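Local atomic coordinates of ferritin (Ulva pertusa, PDB entry 3VNX), a protein that probably oxidises iron(II) at ferroxidase sites and stores the iron as a mineral inside a hollow shell of 24 subunits. Residues Q140-L145 / G163-E168. Numbering follows the deposited sequence.
Sequences QKLQAL and GGLLSE
Leu142 of helix 123-151 reaches across to Leu165 and Leu166 of helix 155-201. The two helices are consecutive members of the ferritin four-helix bundle, and the short turn between them brings the chain back. Their axes come within 9.6 Å here, at 146° between chain directions, which is a tilted antiparallel pairing. The side chains that meet are mainly hydrocarbon, and one methyl lies on the peptide backbone. The contact begins at CB of Leu142, which lies 4.3 Å from CD2 of Leu166. With CG beside the backbone N and anti to the carbonyl carbon (chi1 -79°), the isobutyl group is carried out toward the partner helix. There both methyls of Leu142, CD1 and CD2, reach CB of Leu165, each at 3.9 Å. CD1 of Leu142 also rests against the backbone, 3.6 Å from O of Leu165, and comes near N of Leu166. CD2 of Leu142 also nears CD1 of Leu165, at 4.1 Å. The two leucine side chains cross at about a right angle. An alanine here lacks CG and both methyls, which would probably leave a gap beside CB and the carbonyl O of Leu165. Leu142 also packs on Gln47 of helix 38-66, and Leu165 on His89 and Leu93 of helix 73-99. A bound calcium ion lies about 4 Å from the side chain of Leu142. Leu166 also packs on Ala155 of a second subunit, and Gln143 on Glu35 of that subunit, so this side of the contact borders a subunit interface. On the interface side, the aliphatic part of Gln143 gives a looser touch, with its CG 4.5 Å from CD2 of Leu166.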
loop_
_atom_site.group_PDB
_atom_site.type_symbol
_atom_site.label_atom_id
_atom_site.label_comp_id
_atom_site.label_asym_id
_atom_site.label_seq_id
_atom_site.Cartn_x
_atom_site.Cartn_y
_atom_site.Cartn_z
ATOM N N GLN A 140 34.441 -22.592 38.892
ATOM C CA GLN A 140 35.525 -22.394 39.845
ATOM C C GLN A 140 36.764 -21.809 39.159
ATOM O O GLN A 140 37.396 -20.881 39.687
ATOM C CB GLN A 140 35.843 -23.696 40.577
ATOM C CG GLN A 140 34.754 -24.063 41.573
ATOM C CD GLN A 140 34.590 -25.564 41.767
ATOM O OE1 GLN A 140 34.540 -26.046 42.900
ATOM N NE2 GLN A 140 34.505 -26.310 40.665
ATOM N N LYS A 141 37.102 -22.327 37.977
ATOM C CA LYS A 141 38.204 -21.732 37.218
ATOM C C LYS A 141 37.946 -20.234 37.056
ATOM O O LYS A 141 38.833 -19.411 37.299
ATOM C CB LYS A 141 38.375 -22.393 35.849
ATOM C CG LYS A 141 38.891 -23.816 35.898
ATOM C CD LYS A 141 40.264 -23.893 36.579
ATOM C CE LYS A 141 40.821 -25.327 36.596
ATOM N NZ LYS A 141 42.313 -25.359 36.772
ATOM N N LEU A 142 36.724 -19.876 36.668
ATOM C CA LEU A 142 36.418 -18.467 36.483
ATOM C C LEU A 142 36.593 -17.726 37.804
ATOM O O LEU A 142 37.167 -16.642 37.825
ATOM C CB LEU A 142 35.016 -18.258 35.891
ATOM C CG LEU A 142 34.966 -18.499 34.377
ATOM C CD1 LEU A 142 33.533 -18.550 33.840
ATOM C CD2 LEU A 142 35.797 -17.453 33.645
ATOM N N GLN A 143 36.116 -18.322 38.902
ATOM C CA GLN A 143 36.290 -17.725 40.223
ATOM C C GLN A 143 37.772 -17.451 40.543
ATOM O O GLN A 143 38.147 -16.354 40.979
ATOM C CB GLN A 143 35.654 -18.611 41.293
ATOM C CG GLN A 143 34.156 -18.360 41.493
ATOM C CD GLN A 143 33.489 -19.460 42.290
ATOM O OE1 GLN A 143 34.060 -20.535 42.479
ATOM N NE2 GLN A 143 32.276 -19.202 42.758
ATOM N N ALA A 144 38.609 -18.453 40.307
ATOM C CA ALA A 144 40.049 -18.303 40.447
ATOM C C ALA A 144 40.595 -17.171 39.571
ATOM O O ALA A 144 41.485 -16.409 39.995
ATOM C CB ALA A 144 40.759 -19.640 40.112
ATOM N N LEU A 145 40.073 -17.053 38.349
ATOM C CA LEU A 145 40.580 -16.022 37.440
ATOM C C LEU A 145 40.311 -14.637 38.006
ATOM O O LEU A 145 41.158 -13.742 37.931
ATOM C CB LEU A 145 40.004 -16.147 36.022
ATOM C CG LEU A 145 40.265 -14.932 35.116
ATOM C CD1 LEU A 145 41.732 -14.583 35.030
ATOM C CD2 LEU A 145 39.698 -15.129 33.715
ATOM N N GLY A 163 31.208 -9.494 35.206
ATOM C CA GLY A 163 30.014 -9.107 34.479
ATOM C C GLY A 163 29.814 -9.934 33.226
ATOM O O GLY A 163 28.708 -10.016 32.694
ATOM N N GLY A 164 30.890 -10.548 32.743
ATOM C CA GLY A 164 30.821 -11.332 31.526
ATOM C C GLY A 164 30.741 -12.809 31.838
ATOM O O GLY A 164 29.726 -13.278 32.359
ATOM N N LEU A 165 31.825 -13.530 31.553
ATOM C CA LEU A 165 31.877 -14.977 31.736
ATOM C C LEU A 165 31.405 -15.486 33.104
ATOM O O LEU A 165 30.653 -16.466 33.192
ATOM C CB LEU A 165 33.291 -15.487 31.467
ATOM C CG LEU A 165 33.852 -15.243 30.066
ATOM C CD1 LEU A 165 35.071 -16.128 29.865
ATOM C CD2 LEU A 165 32.818 -15.516 28.986
ATOM N N LEU A 166 31.852 -14.846 34.172
ATOM C CA LEU A 166 31.535 -15.363 35.494
ATOM C C LEU A 166 30.024 -15.433 35.627
ATOM O O LEU A 166 29.466 -16.489 35.907
ATOM C CB LEU A 166 32.114 -14.466 36.586
ATOM C CG LEU A 166 32.636 -15.121 37.873
ATOM C CD1 LEU A 166 32.586 -14.140 39.044
ATOM C CD2 LEU A 166 31.873 -16.383 38.218
ATOM N N SER A 167 29.377 -14.290 35.414
ATOM C CA SER A 167 27.934 -14.162 35.560
ATOM C C SER A 167 27.185 -15.114 34.634
ATOM O O SER A 167 26.174 -15.720 35.026
ATOM C CB SER A 167 27.501 -12.725 35.271
ATOM O OG SER A 167 26.089 -12.606 35.323
ATOM N N GLU A 168 27.671 -15.231 33.401
ATOM C CA GLU A 168 27.072 -16.162 32.455
ATOM C C GLU A 168 27.211 -17.621 32.923
ATOM O O GLU A 168 26.310 -18.440 32.717
ATOM C CB GLU A 168 27.696 -15.985 31.069
ATOM C CG GLU A 168 27.281 -14.706 30.345
ATOM C CD GLU A 168 28.229 -14.346 29.192
ATOM O OE1 GLU A 168 28.714 -13.188 29.156
ATOM O OE2 GLU A 168 28.502 -15.219 28.332
#